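Local coordinates for protein putatuve endo-xylanase (Clostridium stercorarium, PDB 1O8P) that probably binds xylan and cellulose chains through a family 6 carbohydrate-binding module, helping to hold an attached endo-xylanase on its polysaccharide substrate, at residues S76-A82 and T114-A120; V81-T87 and P138-D142; T87-V91 and G102-V106. All coordinates share one frame; numbering follows the deposited sequence.

Interaction 1. Residues S76-A82 and T114-A120; sequences SVTARVA and TYRDVSA
Val77, Ala79 and Val81 pair through their backbones with Ala120, Val118 and Arg116, as antiparallel strands whose short axes run at 154° to each other. This is an outer edge of the four-stranded sheet in the beta-sandwich of the module: 116-125 is the border strand and 74-82 lies inside it, with 140-147 beyond. Six N-H...O bonds join the two; that from Val77 N to Ala120 O is 2.8 Å long and nearly straight.

Side chains alternate between two faces. Small and branched apolar residues suit the inner one around Val77, Ala79, Val81, Val118 and Ala120, with the exposed Arg116 at its end. Val81 CG2 meets Val118 CG2 at 3.8 Å there, while both valines and Ala79 turn to the strand 100-106. The other face is polar. There Thr78 OG1 and Ser119 OG share a hydrogen bond of 2.7 Å between hydroxyls on facing strands.

With CG anti to the backbone N (chi1 -171°) and the chain extended to NE, Arg80 passes Asp117. Asp117 OD1 touches Arg80 CG at 3.5 Å without pairing with the guanidinium, whose NH1 instead forms a salt bridge with OD2 of Asp142, a calcium ligand. Tyr115 CB sits over the centre of the guanidinium, 3.5 Å from Arg80 CZ, and the guanidinium and ring planes are only 15° apart. Tyrosine fits this buried end because its flat ring can be covered closely by a small residue: Ala82 CB stands 3.7 Å from the centroid of the Tyr115 ring, nearly along the ring normal, as a CH-pi contact.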
# COMPACT_ATOMS: atom_id res chain seq x y z
N SER A 76 -4.14 2.90 -12.02
CA SER A 76 -3.31 1.76 -11.67
C SER A 76 -2.50 2.03 -10.40
O SER A 76 -2.28 3.19 -10.04
CB SER A 76 -2.46 1.35 -12.90
OG SER A 76 -1.10 1.24 -12.64
N VAL A 77 -2.10 0.96 -9.71
CA VAL A 77 -1.31 1.05 -8.48
C VAL A 77 -0.16 0.07 -8.60
O VAL A 77 -0.32 -0.98 -9.23
CB VAL A 77 -2.11 0.74 -7.20
CG1 VAL A 77 -2.75 -0.70 -7.21
CG2 VAL A 77 -1.24 0.95 -5.94
N THR A 78 0.98 0.47 -8.02
CA THR A 78 2.19 -0.33 -7.93
C THR A 78 2.70 -0.34 -6.50
O THR A 78 2.82 0.71 -5.89
CB THR A 78 3.28 0.26 -8.86
OG1 THR A 78 2.83 0.19 -10.21
CG2 THR A 78 4.55 -0.61 -8.85
N ALA A 79 3.01 -1.52 -5.96
CA ALA A 79 3.64 -1.60 -4.63
C ALA A 79 5.00 -2.32 -4.71
O ALA A 79 5.17 -3.25 -5.52
CB ALA A 79 2.67 -2.28 -3.61
N ARG A 80 5.97 -1.89 -3.90
CA ARG A 80 7.27 -2.57 -3.81
C ARG A 80 7.16 -3.44 -2.60
O ARG A 80 7.00 -2.92 -1.48
CB ARG A 80 8.43 -1.58 -3.63
CG ARG A 80 9.81 -2.25 -3.77
CD ARG A 80 11.01 -1.30 -3.81
NE ARG A 80 12.32 -1.98 -3.86
CZ ARG A 80 13.18 -2.16 -2.80
NH1 ARG A 80 12.87 -1.78 -1.56
NH2 ARG A 80 14.37 -2.78 -2.98
N VAL A 81 7.18 -4.75 -2.82
CA VAL A 81 6.75 -5.71 -1.78
C VAL A 81 7.71 -6.92 -1.71
O VAL A 81 8.37 -7.25 -2.69
CB VAL A 81 5.29 -6.20 -2.01
CG1 VAL A 81 4.26 -5.07 -1.80
CG2 VAL A 81 5.16 -6.76 -3.40
N ALA A 82 7.81 -7.54 -0.55
CA ALA A 82 8.53 -8.82 -0.42
C ALA A 82 7.65 -9.76 0.35
O ALA A 82 7.01 -9.35 1.33
CB ALA A 82 9.83 -8.63 0.35
N THR A 114 13.58 -9.69 -0.44
CA THR A 114 13.68 -9.57 -1.89
C THR A 114 12.45 -8.84 -2.34
O THR A 114 11.37 -9.42 -2.35
CB THR A 114 13.75 -11.02 -2.51
OG1 THR A 114 14.79 -11.76 -1.85
CG2 THR A 114 14.13 -10.98 -4.00
N TYR A 115 12.60 -7.56 -2.68
CA TYR A 115 11.48 -6.71 -3.10
C TYR A 115 11.30 -6.71 -4.60
O TYR A 115 12.27 -6.70 -5.36
CB TYR A 115 11.63 -5.28 -2.56
CG TYR A 115 11.43 -5.23 -1.05
CD1 TYR A 115 12.46 -5.59 -0.19
CD2 TYR A 115 10.19 -4.89 -0.49
CE1 TYR A 115 12.27 -5.59 1.19
CE2 TYR A 115 10.00 -4.88 0.90
CZ TYR A 115 11.04 -5.22 1.72
OH TYR A 115 10.89 -5.19 3.09
N ARG A 116 10.03 -6.72 -4.99
CA ARG A 116 9.63 -6.63 -6.38
C ARG A 116 8.49 -5.62 -6.49
O ARG A 116 7.72 -5.43 -5.53
CB ARG A 116 9.17 -8.00 -6.91
CG ARG A 116 10.30 -9.02 -7.11
CD ARG A 116 11.60 -8.46 -7.73
NE ARG A 116 12.62 -9.50 -7.86
CZ ARG A 116 13.86 -9.43 -7.39
NH1 ARG A 116 14.30 -8.34 -6.75
NH2 ARG A 116 14.69 -10.46 -7.57
N ASP A 117 8.39 -4.98 -7.65
CA ASP A 117 7.28 -4.04 -7.94
C ASP A 117 6.13 -4.84 -8.51
O ASP A 117 6.30 -5.53 -9.51
CB ASP A 117 7.71 -3.00 -8.94
CG ASP A 117 8.66 -2.02 -8.36
OD1 ASP A 117 9.03 -2.15 -7.17
OD2 ASP A 117 9.09 -1.07 -9.02
N VAL A 118 4.97 -4.77 -7.84
CA VAL A 118 3.80 -5.50 -8.28
C VAL A 118 2.64 -4.52 -8.53
O VAL A 118 2.32 -3.70 -7.66
CB VAL A 118 3.40 -6.65 -7.27
CG1 VAL A 118 2.21 -7.47 -7.81
CG2 VAL A 118 4.60 -7.61 -7.01
N SER A 119 2.02 -4.60 -9.70
CA SER A 119 0.95 -3.65 -10.08
C SER A 119 -0.44 -4.28 -10.21
O SER A 119 -0.58 -5.49 -10.35
CB SER A 119 1.30 -2.92 -11.40
OG SER A 119 2.56 -2.27 -11.33
N ALA A 120 -1.46 -3.43 -10.22
CA ALA A 120 -2.85 -3.83 -10.44
C ALA A 120 -3.56 -2.60 -11.00
O ALA A 120 -3.15 -1.46 -10.73
CB ALA A 120 -3.51 -4.29 -9.13

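Interaction 2. Residues V81-T87 and P138-D142. With CA (calcium ion), chain B.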
# COMPACT_ATOMS: atom_id res chain seq x y z
N VAL A 81 7.18 -4.75 -2.82
CA VAL A 81 6.75 -5.71 -1.78
C VAL A 81 7.71 -6.92 -1.71
O VAL A 81 8.37 -7.25 -2.69
CB VAL A 81 5.29 -6.20 -2.01
CG1 VAL A 81 4.26 -5.07 -1.80
CG2 VAL A 81 5.16 -6.76 -3.40
N ALA A 82 7.81 -7.54 -0.55
CA ALA A 82 8.53 -8.82 -0.42
C ALA A 82 7.65 -9.76 0.35
O ALA A 82 7.01 -9.35 1.33
CB ALA A 82 9.83 -8.63 0.35
N THR A 83 7.63 -11.04 -0.05
CA THR A 83 6.95 -12.06 0.73
C THR A 83 7.46 -13.46 0.41
O THR A 83 8.13 -13.67 -0.61
CB THR A 83 5.40 -11.95 0.60
OG1 THR A 83 4.76 -12.86 1.51
CG2 THR A 83 4.89 -12.37 -0.80
N GLN A 84 7.16 -14.41 1.29
CA GLN A 84 7.47 -15.81 1.03
C GLN A 84 6.27 -16.65 0.53
O GLN A 84 6.45 -17.77 0.11
CB GLN A 84 8.00 -16.45 2.30
CG GLN A 84 9.40 -16.08 2.59
CD GLN A 84 9.93 -16.87 3.74
OE1 GLN A 84 9.52 -18.02 3.94
NE2 GLN A 84 10.85 -16.31 4.49
N ASN A 85 5.05 -16.13 0.64
CA ASN A 85 3.85 -16.83 0.19
C ASN A 85 2.87 -15.86 -0.49
O ASN A 85 2.78 -14.70 -0.08
CB ASN A 85 3.15 -17.52 1.36
CG ASN A 85 4.02 -18.61 2.00
OD1 ASN A 85 4.80 -18.33 2.92
ND2 ASN A 85 3.90 -19.85 1.52
N ALA A 86 2.15 -16.37 -1.50
CA ALA A 86 1.17 -15.61 -2.27
C ALA A 86 0.12 -14.97 -1.36
O ALA A 86 -0.45 -15.61 -0.48
CB ALA A 86 0.49 -16.49 -3.32
N THR A 87 -0.15 -13.70 -1.62
CA THR A 87 -1.05 -12.94 -0.78
C THR A 87 -1.60 -11.78 -1.58
O THR A 87 -1.25 -11.59 -2.76
CB THR A 87 -0.33 -12.55 0.55
OG1 THR A 87 -1.28 -11.96 1.42
CG2 THR A 87 0.71 -11.48 0.34
N PRO A 138 0.92 -12.41 5.43
CA PRO A 138 2.26 -11.80 5.60
C PRO A 138 2.85 -11.22 4.28
O PRO A 138 2.87 -11.89 3.24
CB PRO A 138 3.12 -12.96 6.13
CG PRO A 138 2.11 -14.02 6.66
CD PRO A 138 0.84 -13.80 5.93
N VAL A 139 3.29 -9.97 4.34
CA VAL A 139 3.92 -9.28 3.22
C VAL A 139 4.69 -8.07 3.81
O VAL A 139 4.30 -7.51 4.83
CB VAL A 139 2.87 -8.81 2.13
CG1 VAL A 139 1.86 -7.77 2.72
CG2 VAL A 139 3.56 -8.30 0.79
N ASN A 140 5.82 -7.72 3.22
CA ASN A 140 6.48 -6.45 3.54
C ASN A 140 6.24 -5.43 2.43
O ASN A 140 6.28 -5.78 1.27
CB ASN A 140 7.97 -6.64 3.75
CG ASN A 140 8.31 -7.39 5.04
OD1 ASN A 140 9.47 -7.56 5.34
ND2 ASN A 140 7.32 -7.82 5.80
N VAL A 141 5.98 -4.18 2.82
CA VAL A 141 5.67 -3.14 1.87
C VAL A 141 6.61 -1.96 2.12
O VAL A 141 6.62 -1.39 3.21
CB VAL A 141 4.21 -2.67 1.95
CG1 VAL A 141 3.86 -1.81 0.69
CG2 VAL A 141 3.22 -3.88 2.10
N ASP A 142 7.41 -1.64 1.10
CA ASP A 142 8.35 -0.53 1.16
C ASP A 142 7.54 0.73 0.83
O ASP A 142 7.47 1.64 1.64
CB ASP A 142 9.48 -0.77 0.14
CG ASP A 142 10.53 0.28 0.16
OD1 ASP A 142 10.42 1.30 0.91
OD2 ASP A 142 11.50 0.18 -0.59
CA CA B . 9.53 2.67 2.65
O HOH W 1 2.43 -14.41 2.53
O HOH W 2 11.56 3.96 3.12
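Pro138 O is gripped by two donors: Thr83 OG1 at 2.7 Å and a water, also at 2.7 Å from Pro138 O. The threonine hydroxyl comes from above the carbonyl plane, 36° out of it. Chi1 of -173° swings OG1 of Thr83 away from its own backbone N and across to the proline carbonyl. The same water donates to Asn85 O, so the turn after strand 74-82 is tied to the start of 138-142 both directly and through solvent. A weak bond from Asn85 N to Thr83 OG1 braces the turn from within. Threonine suits the place, since its hydroxyl serves the carbonyl while CB rests against Val139 CA.

On the strand side of the turn, Ala82 and Asn140 form a hydrogen-bonded antiparallel pair, and the bond from Asn140 N to Ala82 O, 2.8 Å, is almost straight at 177°. Branched residues close the apolar side: Val139 CG2 packs on Val81 CB at 3.9 Å, and Thr87 CG2 crosses to Val139 CB at the same separation. Val141 CG1 lies alongside Val81 CG1, the two side chains pointing the same way. Asn140 turns to the other face, where its ND2 bonds back to Val139 O, in the plane of its own amide.

Within strand 140-147, Asp142 grips calcium twice, by its backbone O and by OD1, with 2.4 Å between Asp142 OD1 and the ion; OD2 is the carboxylate oxygen not on the metal. Gln30, Glu32, Ser52 and a water help complete the shell. A calcium ion held on the beta-sandwich in this way is a recurrent feature of family 6 modules and their galactose-binding-like relatives.

Interaction 3. Residues T87-V91 and G102-V106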
# COMPACT_ATOMS: atom_id res chain seq x y z
N THR A 87 -0.15 -13.70 -1.62
CA THR A 87 -1.05 -12.94 -0.78
C THR A 87 -1.60 -11.78 -1.58
O THR A 87 -1.25 -11.59 -2.76
CB THR A 87 -0.33 -12.55 0.55
OG1 THR A 87 -1.28 -11.96 1.42
CG2 THR A 87 0.71 -11.48 0.34
N THR A 88 -2.51 -11.02 -0.99
CA THR A 88 -3.16 -9.93 -1.70
C THR A 88 -3.14 -8.71 -0.80
O THR A 88 -3.15 -8.82 0.46
CB THR A 88 -4.63 -10.26 -2.03
OG1 THR A 88 -5.34 -10.49 -0.80
CG2 THR A 88 -4.81 -11.53 -2.86
N ILE A 89 -3.14 -7.55 -1.45
CA ILE A 89 -3.34 -6.28 -0.78
C ILE A 89 -4.53 -5.63 -1.44
O ILE A 89 -4.52 -5.36 -2.63
CB ILE A 89 -2.07 -5.39 -0.93
CG1 ILE A 89 -0.80 -6.16 -0.53
CG2 ILE A 89 -2.26 -4.01 -0.22
CD1 ILE A 89 0.54 -5.49 -0.86
N GLN A 90 -5.58 -5.40 -0.68
CA GLN A 90 -6.71 -4.66 -1.16
C GLN A 90 -6.42 -3.18 -1.01
O GLN A 90 -5.81 -2.75 -0.03
CB GLN A 90 -7.95 -5.03 -0.37
CG GLN A 90 -8.51 -6.39 -0.80
CD GLN A 90 -9.79 -6.74 -0.07
OE1 GLN A 90 -10.09 -6.17 0.97
NE2 GLN A 90 -10.56 -7.67 -0.62
N VAL A 91 -6.88 -2.41 -2.00
CA VAL A 91 -6.77 -0.96 -2.02
C VAL A 91 -8.19 -0.40 -1.94
O VAL A 91 -8.99 -0.60 -2.86
CB VAL A 91 -5.98 -0.43 -3.27
CG1 VAL A 91 -5.78 1.08 -3.14
CG2 VAL A 91 -4.62 -1.14 -3.41
N GLY A 102 -9.29 -1.94 -6.02
CA GLY A 102 -8.54 -2.96 -6.73
C GLY A 102 -7.82 -3.84 -5.74
O GLY A 102 -7.74 -3.53 -4.54
N THR A 103 -7.26 -4.93 -6.27
CA THR A 103 -6.50 -5.86 -5.48
C THR A 103 -5.17 -6.15 -6.14
O THR A 103 -5.12 -6.56 -7.30
CB THR A 103 -7.32 -7.19 -5.32
OG1 THR A 103 -8.57 -6.88 -4.71
CG2 THR A 103 -6.69 -8.13 -4.32
N ILE A 104 -4.09 -6.00 -5.37
CA ILE A 104 -2.76 -6.40 -5.80
C ILE A 104 -2.53 -7.87 -5.40
O ILE A 104 -2.60 -8.19 -4.24
CB ILE A 104 -1.65 -5.50 -5.14
CG1 ILE A 104 -1.99 -4.00 -5.27
CG2 ILE A 104 -0.30 -5.80 -5.77
CD1 ILE A 104 -0.89 -3.06 -4.72
N TYR A 105 -2.23 -8.73 -6.37
CA TYR A 105 -2.00 -10.15 -6.14
C TYR A 105 -0.51 -10.33 -6.05
O TYR A 105 0.19 -10.24 -7.04
CB TYR A 105 -2.60 -11.01 -7.28
CG TYR A 105 -4.11 -10.98 -7.20
CD1 TYR A 105 -4.80 -11.84 -6.33
CD2 TYR A 105 -4.84 -10.05 -7.92
CE1 TYR A 105 -6.18 -11.76 -6.19
CE2 TYR A 105 -6.21 -9.97 -7.79
CZ TYR A 105 -6.87 -10.82 -6.92
OH TYR A 105 -8.22 -10.73 -6.80
N VAL A 106 -0.01 -10.53 -4.84
CA VAL A 106 1.42 -10.61 -4.64
C VAL A 106 1.83 -12.09 -4.58
O VAL A 106 1.41 -12.82 -3.67
CB VAL A 106 1.86 -9.86 -3.37
CG1 VAL A 106 3.38 -9.83 -3.33
CG2 VAL A 106 1.25 -8.45 -3.31
O HOH W 3 -9.84 -8.85 -3.22
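Thr88 leans on the opposite strand from its CB outward. Thr88 CB lies 3.7 Å from Thr103 CG2 and close to Ile104 O. The methyl Thr88 CG2 touches Tyr105 CD1 at 3.5 Å, obliquely to the ring, the two side chains running side by side in the same direction. The hydroxyl takes another course: at chi1 60° OG1 sits between the backbone N and the carbonyl carbon, and it bonds to Ser136 on the far side of the strand. A threonine thus offers a methyl to one neighbour and a hydroxyl to the other.

On the same face Thr103 CG2 lies over the rim of the Tyr105 ring, 3.7 Å above its plane. Next along, Gln90 and Thr103 stand side by side, and a water joins their polar ends: it accepts from Gln90 NE2 at 2.9 Å and is 2.8 Å from Thr103 OG1. Long and hydroxylated side chains suit this partly exposed face.

The reverse face is apolar and buried. Ile89 CD1 crosses obliquely to Val106 CG2 at 3.9 Å, while Ile89 and Ile104, a hydrogen-bonded pair in the backbone, bring their CB atoms together. Val91 adds CG2 against Ile104 CG1. Beta-branched residues fill this layer without long flexible chains. Gly102, with no side chain, meets Val91 by backbone: Val91 N bonds to Gly102 O at 2.9 Å, whereas the return bond from Gly102 N is weak.

Together the strands make a beta hairpin, their short axes at 159° to each other, N to C, with 87-93 also paired to 128-135. The Ile89, Ile104 and Val106 side packs on strand 74-82 of the other sheet, and Leu133 and Phe135 flank Ile89, so the hairpin closes one wall of the sandwich core.

Interactions 1 and 2 pair the two edges of strand 74-82 in one sheet, while interaction 3 is the hairpin of the opposing sheet. Val81 belongs to both of the first two and packs on Val106 and Ile89 of the third, so the two layers meet at that valine. Interaction 2 is the most buried, mixing a short beta pairing with a turn and ending at calcium; interactions 1 and 3 each have an apolar inner face and a polar outer one. The Arg80-Asp142 salt bridge links strand 74-82 to the metal site, whereas interaction 3 takes no part in that site and joins backbone pairing to its apolar inner face.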